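Side-chain contacts in Hpy188I (Helicobacter pylori, PDB 3OQG), which is a GIY-YIG family restriction endonuclease that binds and cleaves DNA, probably with the help of a metal ion: residues S87-P90 and I91-V95; T114-F117 and V118-L122; D150-S153 and T154-A158. All blocks are in the same frame, centred on the assembly; numbering follows the deposited sequence.

In the fold
The three contacts follow one another along the chain without overlap, two at helix starts and one within a helix, and all bring side chains to the backbone of one DNA strand. Contact 1 turns from strand 80-87 into helix 91-98, contact 2 lies on helix 113-125, and contact 3 opens helix 154-170. Contact 1, first in the chain, lies between the other two in space, its centre about 16 Å from theirs, which lie about 27 Å apart on opposite sides of the chain's centre. It touches both neighbours: R94 NH1 meets N115 OD1 at 3.0 Å, and I88 O meets S151 OG at 2.6 Å, each probably a hydrogen bond. Successive nucleotides thus meet one connected surface.

Contact 1 (S87-P90 and I91-V95); sequences SITP and ITKRV. With nucleotides of chain C.
S87 and T89 meet K93 and R94 in a local contact round the start of a helix, where the chain leaves strand 80-87 and P90 serves as N-cap of helix 91-98. The loop is shaped by an ST turn: S87 OG accepts from T89 N at 2.9 Å and itself donates to OP2 of DA7 of chain C. Next to it, I88 N gives a 2.7 Å bond to OP1 of the same phosphate, nearly straight at 163°. T89 and K93 cross at about a right angle, with T89 OG1 only 3.4 Å from K93 CB, while the extended chain of K93 runs alongside the P90 ring in the same direction, CD to CD at 4.1 Å. P90 O takes weak bonds from K93 N and R94 N; the next bond, V95 N to I91 O, is sound at 2.8 Å.

R94 starts against S87 through CB and then leaves it. Its CG is anti to the backbone N (chi1 -178°), and a bend at chi2 carries the guanidinium to the DNA, where NH2 donates to OP2 of DG6 of chain C at 2.8 Å. C2' of that nucleotide lies over one guanidinium face, near its rim. Behind the contact, I91 packs on L44 and C45 of strand 42-50, T92 and V95 on I58 of strand 55-60, and R94 on Y73 of strand 71-77.

Contact 2 (T114-F117 and V118-L122); sequences TNYF and VLQSL. With nucleotides of chain C.
F117 and S121, one helical turn apart, share a bifurcated acceptor, F117 O. S121 OG donates to F117 O at 2.8 Å while S121 N donates to the same oxygen at 3.0 Å, and the two reach it from opposite faces of the carbonyl plane. With OG anti to its own carbonyl carbon (chi1 -69°), the hydroxyl is folded back along the helix. It is also engaged by L20 N. The remaining backbone bonds are regular: V118 N to T114 O, L119 N to N115 O and Q120 N to Y116 O.

Ring packing uses the same four-residue spacing in the pairs F117-S121 and Y116-Q120. The S121 hydroxyl sits over one face of the F117 ring, 3.3 Å from CE1; on that same side, but out beyond the ring's rim, V118 CG2 touches F117 CD2 at 3.9 Å. Q120 CG leans on the Y116 ring, 3.6 Å from CE1, with ring and amide planes 31° apart. Bends in the Q120 chain take its amide onward, where NE2 is bonded to G101 O and E54 OE2.

DNA contacts come from the first residues. T114 OG1 donates to OP2 of DT5 of chain C at 2.7 Å, while its methyl CG2 rests near OP2 of DG6 of chain C. N115 ND2 lies 3.3 Å from N7 of DG6 of chain C, well above the base plane. The amide is held at both ends, ND2 by S97 OG and OD1 by R94 NH1, which probably fix how it is turned. F82 of strand 80-87 underlies F117, V118 and L122. The whole is a regular alpha helix, with a serine hydroxyl returned to the carbonyl four residues earlier and the opening turn laid against DNA.

Contact 3 (D150-S153 and T154-A158); sequences DSFS and TSKRA. With nucleotides of chain C.
D150 OD2 is gripped by two nitrogens of R157, NE at 3.0 Å and NH2 at 3.1 Å, in a side-on salt bridge. Both donors come from the same face of the carboxylate, whose plane is turned 57° from that of the guanidinium, although OD2 lies close to the guanidinium plane. The other oxygen, OD1, accepts from F152 N, closing an Asx turn, and from Y141 OH, so both carboxylate oxygens are tied down.

Fixed at its edge by D150, the guanidinium lies flat on the F152 ring as a cation-pi stack, with centres 3.9 Å apart and planes at 10°. Bends at chi2 and chi3 fold R157 back over the ring. K156 takes the opposite face: its CE makes a CH-pi contact 4.1 Å from the F152 ring centroid. A final turn at chi4 (64°) then points K156 NZ at OP1 of DA8 of chain C, bonded at 2.8 Å. The phenyl ring thus separates two basic side chains, one committed to a carboxylate and the other to DNA.

Below the ring the helix starts regularly, R157 N donating to S153 O at 3.0 Å. S155 packs on H86 of the second subunit. With S153 OG accepting from K156 N at 3.1 Å, the arrangement is a classic serine N-cap, here opening a helix whose first turn carries a phosphate-binding lysine.

Contact 1 (S87-P90 and I91-V95)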
loop_
_atom_site.group_PDB
_atom_site.type_symbol
_atom_site.label_atom_id
_atom_site.label_comp_id
_atom_site.label_asym_id
_atom_site.label_seq_id
_atom_site.Cartn_x
_atom_site.Cartn_y
_atom_site.Cartn_z
ATOM N N SER A 87 -6.925 6.546 -3.887
ATOM C CA SER A 87 -7.263 5.143 -3.978
ATOM C C SER A 87 -7.392 4.696 -5.425
ATOM O O SER A 87 -7.984 5.412 -6.247
ATOM C CB SER A 87 -8.569 4.843 -3.274
ATOM O OG SER A 87 -8.844 3.445 -3.304
ATOM N N ILE A 88 -6.876 3.506 -5.730
ATOM C CA ILE A 88 -7.134 2.863 -7.027
ATOM C C ILE A 88 -8.482 2.125 -7.036
ATOM O O ILE A 88 -8.895 1.604 -8.061
ATOM C CB ILE A 88 -5.993 1.903 -7.451
ATOM C CG1 ILE A 88 -5.959 0.648 -6.547
ATOM C CG2 ILE A 88 -4.672 2.687 -7.441
ATOM C CD1 ILE A 88 -4.996 -0.454 -6.950
ATOM N N THR A 89 -9.130 2.058 -5.877
ATOM C CA THR A 89 -10.444 1.418 -5.750
ATOM C C THR A 89 -11.524 2.510 -5.684
ATOM O O THR A 89 -11.196 3.701 -5.671
ATOM C CB THR A 89 -10.489 0.498 -4.479
ATOM O OG1 THR A 89 -10.553 1.301 -3.298
ATOM C CG2 THR A 89 -9.262 -0.433 -4.434
ATOM N N PRO A 90 -12.818 2.123 -5.640
ATOM C CA PRO A 90 -13.849 3.126 -5.333
ATOM C C PRO A 90 -13.763 3.630 -3.898
ATOM O O PRO A 90 -13.156 2.979 -3.053
ATOM C CB PRO A 90 -15.174 2.355 -5.544
ATOM C CG PRO A 90 -14.805 1.171 -6.354
ATOM C CD PRO A 90 -13.422 0.805 -5.880
ATOM N N ILE A 91 -14.349 4.797 -3.622
ATOM C CA ILE A 91 -14.341 5.348 -2.266
ATOM C C ILE A 91 -14.856 4.357 -1.219
ATOM O O ILE A 91 -14.405 4.355 -0.060
ATOM C CB ILE A 91 -15.133 6.692 -2.194
ATOM C CG1 ILE A 91 -14.856 7.406 -0.869
ATOM C CG2 ILE A 91 -16.644 6.498 -2.554
ATOM C CD1 ILE A 91 -13.365 7.776 -0.631
ATOM N N THR A 92 -15.823 3.538 -1.608
ATOM C CA THR A 92 -16.460 2.630 -0.673
ATOM C C THR A 92 -15.436 1.646 -0.096
ATOM O O THR A 92 -15.434 1.386 1.101
ATOM C CB THR A 92 -17.630 1.868 -1.335
ATOM O OG1 THR A 92 -17.184 1.229 -2.538
ATOM C CG2 THR A 92 -18.757 2.838 -1.661
ATOM N N LYS A 93 -14.582 1.102 -0.959
ATOM C CA LYS A 93 -13.521 0.188 -0.520
ATOM C C LYS A 93 -12.467 0.906 0.340
ATOM O O LYS A 93 -11.958 0.351 1.337
ATOM C CB LYS A 93 -12.887 -0.526 -1.720
ATOM C CG LYS A 93 -13.814 -1.547 -2.383
ATOM C CD LYS A 93 -13.005 -2.394 -3.342
ATOM C CE LYS A 93 -13.852 -3.237 -4.225
ATOM N NZ LYS A 93 -12.966 -4.010 -5.156
ATOM N N ARG A 94 -12.120 2.137 -0.027
ATOM C CA ARG A 94 -11.174 2.896 0.776
ATOM C C ARG A 94 -11.741 3.156 2.170
ATOM O O ARG A 94 -11.017 3.091 3.155
ATOM C CB ARG A 94 -10.754 4.215 0.105
ATOM C CG ARG A 94 -9.710 5.018 0.915
ATOM C CD ARG A 94 -8.385 4.247 1.051
ATOM N NE ARG A 94 -7.369 4.833 1.931
ATOM C CZ ARG A 94 -7.190 4.513 3.213
ATOM N NH1 ARG A 94 -7.976 3.657 3.806
ATOM N NH2 ARG A 94 -6.177 5.043 3.897
ATOM N N VAL A 95 -13.031 3.483 2.253
ATOM C CA VAL A 95 -13.677 3.641 3.562
ATOM C C VAL A 95 -13.699 2.322 4.353
ATOM O O VAL A 95 -13.446 2.330 5.545
ATOM C CB VAL A 95 -15.080 4.249 3.411
ATOM C CG1 VAL A 95 -15.828 4.249 4.787
ATOM C CG2 VAL A 95 -14.944 5.649 2.823
ATOM P P DA C 7 -5.781 1.760 -2.284
ATOM O OP1 DA C 7 -5.768 2.070 -3.729
ATOM O OP2 DA C 7 -6.952 2.158 -1.456
ATOM O "O5'" DA C 7 -5.578 0.191 -2.108
ATOM C "C5'" DA C 7 -4.419 -0.440 -2.652
ATOM C "C4'" DA C 7 -4.532 -1.943 -2.557
ATOM O "O4'" DA C 7 -4.438 -2.365 -1.176
ATOM C "C3'" DA C 7 -5.818 -2.552 -3.108
ATOM O "O3'" DA C 7 -5.504 -3.723 -3.870
ATOM C "C2'" DA C 7 -6.620 -2.893 -1.864
ATOM C "C1'" DA C 7 -5.559 -3.149 -0.808
ATOM N N9 DA C 7 -5.965 -2.736 0.536
ATOM C C8 DA C 7 -6.271 -1.460 0.954
ATOM N N7 DA C 7 -6.618 -1.384 2.214
ATOM C C5 DA C 7 -6.534 -2.695 2.665
ATOM C C6 DA C 7 -6.787 -3.284 3.916
ATOM N N6 DA C 7 -7.192 -2.600 4.996
ATOM N N1 DA C 7 -6.611 -4.618 4.027
ATOM C C2 DA C 7 -6.207 -5.304 2.944
ATOM N N3 DA C 7 -5.941 -4.866 1.721
ATOM C C4 DA C 7 -6.127 -3.537 1.641
ATOM P P DG C 6 -3.628 6.986 1.813
ATOM O OP1 DG C 6 -3.983 8.070 0.874
ATOM O OP2 DG C 6 -4.235 6.947 3.169
ATOM O "O5'" DG C 6 -3.880 5.594 1.086
ATOM C "C5'" DG C 6 -2.963 5.151 0.090
ATOM C "C4'" DG C 6 -3.101 3.666 -0.141
ATOM O "O4'" DG C 6 -2.731 2.919 1.044
ATOM C "C3'" DG C 6 -4.515 3.209 -0.507
ATOM O "O3'" DG C 6 -4.446 2.378 -1.663
ATOM C "C2'" DG C 6 -4.956 2.400 0.698
ATOM C "C1'" DG C 6 -3.628 1.832 1.142
ATOM N N9 DG C 6 -3.598 1.307 2.504
ATOM C C8 DG C 6 -3.825 1.979 3.684
ATOM N N7 DG C 6 -3.790 1.198 4.732
ATOM C C5 DG C 6 -3.504 -0.062 4.215
ATOM C C6 DG C 6 -3.359 -1.319 4.865
ATOM O O6 DG C 6 -3.468 -1.585 6.073
ATOM N N1 DG C 6 -3.070 -2.334 3.950
ATOM C C2 DG C 6 -2.952 -2.163 2.593
ATOM N N2 DG C 6 -2.690 -3.263 1.865
ATOM N N3 DG C 6 -3.086 -1.002 1.982
ATOM C C4 DG C 6 -3.364 -0.006 2.846
#

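Contact 2 (T114-F117 and V118-L122)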
loop_
_atom_site.group_PDB
_atom_site.type_symbol
_atom_site.label_atom_id
_atom_site.label_comp_id
_atom_site.label_asym_id
_atom_site.label_seq_id
_atom_site.Cartn_x
_atom_site.Cartn_y
_atom_site.Cartn_z
ATOM N N THR A 114 -2.062 4.315 9.731
ATOM C CA THR A 114 -2.887 5.342 9.093
ATOM C C THR A 114 -4.365 5.112 9.347
ATOM O O THR A 114 -5.091 6.034 9.732
ATOM C CB THR A 114 -2.672 5.359 7.555
ATOM O OG1 THR A 114 -1.317 5.685 7.268
ATOM C CG2 THR A 114 -3.570 6.381 6.880
ATOM N N ASN A 115 -4.827 3.901 9.074
ATOM C CA ASN A 115 -6.257 3.636 9.219
ATOM C C ASN A 115 -6.682 3.784 10.687
ATOM O O ASN A 115 -7.749 4.317 10.986
ATOM C CB ASN A 115 -6.642 2.286 8.643
ATOM C CG ASN A 115 -6.683 2.296 7.141
ATOM O OD1 ASN A 115 -6.847 3.347 6.526
ATOM N ND2 ASN A 115 -6.547 1.118 6.534
ATOM N N TYR A 116 -5.820 3.349 11.593
ATOM C CA TYR A 116 -6.046 3.550 13.034
ATOM C C TYR A 116 -6.141 5.029 13.414
ATOM O O TYR A 116 -7.103 5.455 14.050
ATOM C CB TYR A 116 -4.940 2.874 13.815
ATOM C CG TYR A 116 -4.933 3.200 15.277
ATOM C CD1 TYR A 116 -5.881 2.678 16.144
ATOM C CD2 TYR A 116 -3.969 4.064 15.797
ATOM C CE1 TYR A 116 -5.853 3.006 17.524
ATOM C CE2 TYR A 116 -3.931 4.377 17.156
ATOM C CZ TYR A 116 -4.873 3.871 18.005
ATOM O OH TYR A 116 -4.788 4.208 19.360
ATOM N N PHE A 117 -5.143 5.809 13.027
ATOM C CA PHE A 117 -5.140 7.237 13.328
ATOM C C PHE A 117 -6.384 7.933 12.732
ATOM O O PHE A 117 -7.045 8.724 13.404
ATOM C CB PHE A 117 -3.846 7.895 12.840
ATOM C CG PHE A 117 -3.945 9.402 12.768
ATOM C CD1 PHE A 117 -3.910 10.162 13.922
ATOM C CD2 PHE A 117 -4.188 10.036 11.556
ATOM C CE1 PHE A 117 -4.075 11.546 13.869
ATOM C CE2 PHE A 117 -4.359 11.416 11.498
ATOM C CZ PHE A 117 -4.302 12.171 12.657
ATOM N N VAL A 118 -6.694 7.660 11.473
ATOM C CA VAL A 118 -7.834 8.315 10.832
ATOM C C VAL A 118 -9.178 7.873 11.418
ATOM O O VAL A 118 -9.996 8.720 11.784
ATOM C CB VAL A 118 -7.795 8.174 9.291
ATOM C CG1 VAL A 118 -9.075 8.785 8.673
ATOM C CG2 VAL A 118 -6.554 8.832 8.719
ATOM N N LEU A 119 -9.425 6.570 11.548
ATOM C CA LEU A 119 -10.724 6.136 12.057
ATOM C C LEU A 119 -10.927 6.684 13.486
ATOM O O LEU A 119 -11.987 7.231 13.804
ATOM C CB LEU A 119 -10.815 4.627 12.065
ATOM C CG LEU A 119 -12.122 4.088 12.655
ATOM C CD1 LEU A 119 -13.269 4.485 11.757
ATOM C CD2 LEU A 119 -12.082 2.563 12.838
ATOM N N GLN A 120 -9.915 6.540 14.333
ATOM C CA GLN A 120 -10.067 6.914 15.744
ATOM C C GLN A 120 -10.231 8.424 15.871
ATOM O O GLN A 120 -11.028 8.892 16.694
ATOM C CB GLN A 120 -8.925 6.412 16.613
ATOM C CG GLN A 120 -8.815 4.890 16.686
ATOM C CD GLN A 120 -10.103 4.229 17.110
ATOM O OE1 GLN A 120 -10.789 4.693 18.047
ATOM N NE2 GLN A 120 -10.443 3.129 16.447
ATOM N N SER A 121 -9.503 9.175 15.049
ATOM C CA SER A 121 -9.623 10.646 15.067
ATOM C C SER A 121 -11.004 11.087 14.609
ATOM O O SER A 121 -11.633 11.932 15.245
ATOM C CB SER A 121 -8.546 11.308 14.201
ATOM O OG SER A 121 -7.257 11.149 14.790
ATOM N N LEU A 122 -11.486 10.511 13.514
ATOM C CA LEU A 122 -12.822 10.852 13.019
ATOM C C LEU A 122 -13.935 10.454 13.992
ATOM O O LEU A 122 -14.913 11.186 14.144
ATOM C CB LEU A 122 -13.049 10.250 11.626
ATOM C CG LEU A 122 -12.137 10.751 10.497
ATOM C CD1 LEU A 122 -12.596 10.250 9.117
ATOM C CD2 LEU A 122 -11.914 12.250 10.451
ATOM P P DT C 5 0.554 8.510 6.269
ATOM O OP1 DT C 5 0.518 9.819 5.582
ATOM O OP2 DT C 5 -0.354 8.247 7.410
ATOM O "O5'" DT C 5 0.286 7.403 5.166
ATOM C "C5'" DT C 5 0.799 7.545 3.851
ATOM C "C4'" DT C 5 0.105 6.561 2.944
ATOM O "O4'" DT C 5 0.566 5.234 3.268
ATOM C "C3'" DT C 5 -1.410 6.561 3.145
ATOM O "O3'" DT C 5 -2.037 7.057 1.965
ATOM C "C2'" DT C 5 -1.768 5.118 3.484
ATOM C "C1'" DT C 5 -0.504 4.318 3.179
ATOM N N1 DT C 5 -0.221 3.221 4.124
ATOM C C2 DT C 5 -0.132 1.936 3.634
ATOM O O2 DT C 5 -0.311 1.651 2.461
ATOM N N3 DT C 5 0.175 0.989 4.575
ATOM C C4 DT C 5 0.387 1.190 5.925
ATOM O O4 DT C 5 0.663 0.236 6.652
ATOM C C5 DT C 5 0.262 2.556 6.373
ATOM C C7 DT C 5 0.475 2.865 7.822
ATOM C C6 DT C 5 -0.035 3.489 5.463
ATOM P P DG C 6 -3.628 6.986 1.813
ATOM O OP1 DG C 6 -3.983 8.070 0.874
ATOM O OP2 DG C 6 -4.235 6.947 3.169
ATOM O "O5'" DG C 6 -3.880 5.594 1.086
ATOM C "C5'" DG C 6 -2.963 5.151 0.090
ATOM C "C4'" DG C 6 -3.101 3.666 -0.141
ATOM O "O4'" DG C 6 -2.731 2.919 1.044
ATOM C "C3'" DG C 6 -4.515 3.209 -0.507
ATOM O "O3'" DG C 6 -4.446 2.378 -1.663
ATOM C "C2'" DG C 6 -4.956 2.400 0.698
ATOM C "C1'" DG C 6 -3.628 1.832 1.142
ATOM N N9 DG C 6 -3.598 1.307 2.504
ATOM C C8 DG C 6 -3.825 1.979 3.684
ATOM N N7 DG C 6 -3.790 1.198 4.732
ATOM C C5 DG C 6 -3.504 -0.062 4.215
ATOM C C6 DG C 6 -3.359 -1.319 4.865
ATOM O O6 DG C 6 -3.468 -1.585 6.073
ATOM N N1 DG C 6 -3.070 -2.334 3.950
ATOM C C2 DG C 6 -2.952 -2.163 2.593
ATOM N N2 DG C 6 -2.690 -3.263 1.865
ATOM N N3 DG C 6 -3.086 -1.002 1.982
ATOM C C4 DG C 6 -3.364 -0.006 2.846
#

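Contact 3 (D150-S153 and T154-A158)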
loop_
_atom_site.group_PDB
_atom_site.type_symbol
_atom_site.label_atom_id
_atom_site.label_comp_id
_atom_site.label_asym_id
_atom_site.label_seq_id
_atom_site.Cartn_x
_atom_site.Cartn_y
_atom_site.Cartn_z
ATOM N N ASP A 150 -7.280 1.314 -16.790
ATOM C CA ASP A 150 -7.832 1.200 -15.445
ATOM C C ASP A 150 -7.049 2.059 -14.470
ATOM O O ASP A 150 -6.195 2.859 -14.885
ATOM C CB ASP A 150 -7.883 -0.279 -15.030
ATOM C CG ASP A 150 -6.529 -0.946 -15.081
ATOM O OD1 ASP A 150 -5.513 -0.258 -14.871
ATOM O OD2 ASP A 150 -6.496 -2.160 -15.357
ATOM N N SER A 151 -7.316 1.858 -13.179
ATOM C CA SER A 151 -6.749 2.684 -12.129
ATOM C C SER A 151 -5.418 2.151 -11.630
ATOM O O SER A 151 -4.765 2.813 -10.840
ATOM C CB SER A 151 -7.708 2.726 -10.958
ATOM O OG SER A 151 -7.974 1.410 -10.506
ATOM N N PHE A 152 -5.021 0.963 -12.084
ATOM C CA PHE A 152 -3.851 0.265 -11.537
ATOM C C PHE A 152 -2.548 0.799 -12.120
ATOM O O PHE A 152 -2.494 1.195 -13.308
ATOM C CB PHE A 152 -3.925 -1.238 -11.872
ATOM C CG PHE A 152 -4.818 -2.052 -10.969
ATOM C CD1 PHE A 152 -5.960 -1.530 -10.387
ATOM C CD2 PHE A 152 -4.496 -3.384 -10.719
ATOM C CE1 PHE A 152 -6.745 -2.323 -9.552
ATOM C CE2 PHE A 152 -5.278 -4.182 -9.914
ATOM C CZ PHE A 152 -6.407 -3.654 -9.318
ATOM N N SER A 153 -1.491 0.765 -11.321
ATOM C CA SER A 153 -0.122 0.902 -11.859
ATOM C C SER A 153 0.132 -0.274 -12.789
ATOM O O SER A 153 -0.478 -1.333 -12.633
ATOM C CB SER A 153 0.926 0.914 -10.754
ATOM O OG SER A 153 1.052 -0.338 -10.108
ATOM N N THR A 154 1.031 -0.106 -13.756
ATOM C CA THR A 154 1.271 -1.180 -14.727
ATOM C C THR A 154 1.920 -2.387 -14.048
ATOM O O THR A 154 1.652 -3.530 -14.430
ATOM C CB THR A 154 2.098 -0.716 -15.961
ATOM O OG1 THR A 154 3.391 -0.271 -15.544
ATOM C CG2 THR A 154 1.372 0.406 -16.702
ATOM N N SER A 155 2.731 -2.142 -13.017
ATOM C CA SER A 155 3.355 -3.231 -12.275
ATOM C C SER A 155 2.317 -4.033 -11.482
ATOM O O SER A 155 2.411 -5.258 -11.430
ATOM C CB SER A 155 4.503 -2.761 -11.385
ATOM O OG SER A 155 4.084 -1.971 -10.289
ATOM N N LYS A 156 1.340 -3.351 -10.878
ATOM C CA LYS A 156 0.250 -4.055 -10.183
ATOM C C LYS A 156 -0.629 -4.852 -11.142
ATOM O O LYS A 156 -0.953 -6.010 -10.859
ATOM C CB LYS A 156 -0.604 -3.121 -9.324
ATOM C CG LYS A 156 -1.594 -3.902 -8.411
ATOM C CD LYS A 156 -2.192 -3.049 -7.311
ATOM C CE LYS A 156 -3.485 -3.696 -6.772
ATOM N NZ LYS A 156 -3.260 -4.998 -6.122
ATOM N N ARG A 157 -1.022 -4.262 -12.263
ATOM C CA ARG A 157 -1.823 -5.010 -13.232
ATOM C C ARG A 157 -1.046 -6.223 -13.745
ATOM O O ARG A 157 -1.600 -7.309 -13.831
ATOM C CB ARG A 157 -2.288 -4.118 -14.385
ATOM C CG ARG A 157 -3.057 -4.855 -15.487
ATOM C CD ARG A 157 -4.284 -5.600 -14.942
ATOM N NE ARG A 157 -5.288 -4.676 -14.393
ATOM C CZ ARG A 157 -6.162 -4.966 -13.418
ATOM N NH1 ARG A 157 -6.183 -6.163 -12.820
ATOM N NH2 ARG A 157 -7.013 -4.035 -12.999
ATOM N N ALA A 158 0.240 -6.039 -14.045
ATOM C CA ALA A 158 1.084 -7.126 -14.537
ATOM C C ALA A 158 1.145 -8.264 -13.528
ATOM O O ALA A 158 1.049 -9.428 -13.907
ATOM C CB ALA A 158 2.513 -6.627 -14.861
ATOM P P DA C 8 -6.671 -4.562 -4.580
ATOM O OP1 DA C 8 -6.035 -5.255 -5.738
ATOM O OP2 DA C 8 -7.845 -3.682 -4.812
ATOM O "O5'" DA C 8 -7.040 -5.667 -3.503
ATOM C "C5'" DA C 8 -6.019 -6.505 -2.977
ATOM C "C4'" DA C 8 -6.554 -7.316 -1.827
ATOM O "O4'" DA C 8 -7.026 -6.445 -0.786
ATOM C "C3'" DA C 8 -7.736 -8.218 -2.180
ATOM O "O3'" DA C 8 -7.257 -9.562 -2.301
ATOM C "C2'" DA C 8 -8.701 -8.045 -1.014
ATOM C "C1'" DA C 8 -7.933 -7.192 -0.015
ATOM N N9 DA C 8 -8.746 -6.253 0.757
ATOM C C8 DA C 8 -9.351 -5.091 0.336
ATOM N N7 DA C 8 -10.006 -4.464 1.289
ATOM C C5 DA C 8 -9.823 -5.271 2.404
ATOM C C6 DA C 8 -10.270 -5.164 3.731
ATOM N N6 DA C 8 -11.016 -4.146 4.184
ATOM N N1 DA C 8 -9.924 -6.145 4.590
ATOM C C2 DA C 8 -9.173 -7.162 4.136
ATOM N N3 DA C 8 -8.683 -7.368 2.918
ATOM C C4 DA C 8 -9.050 -6.374 2.088
#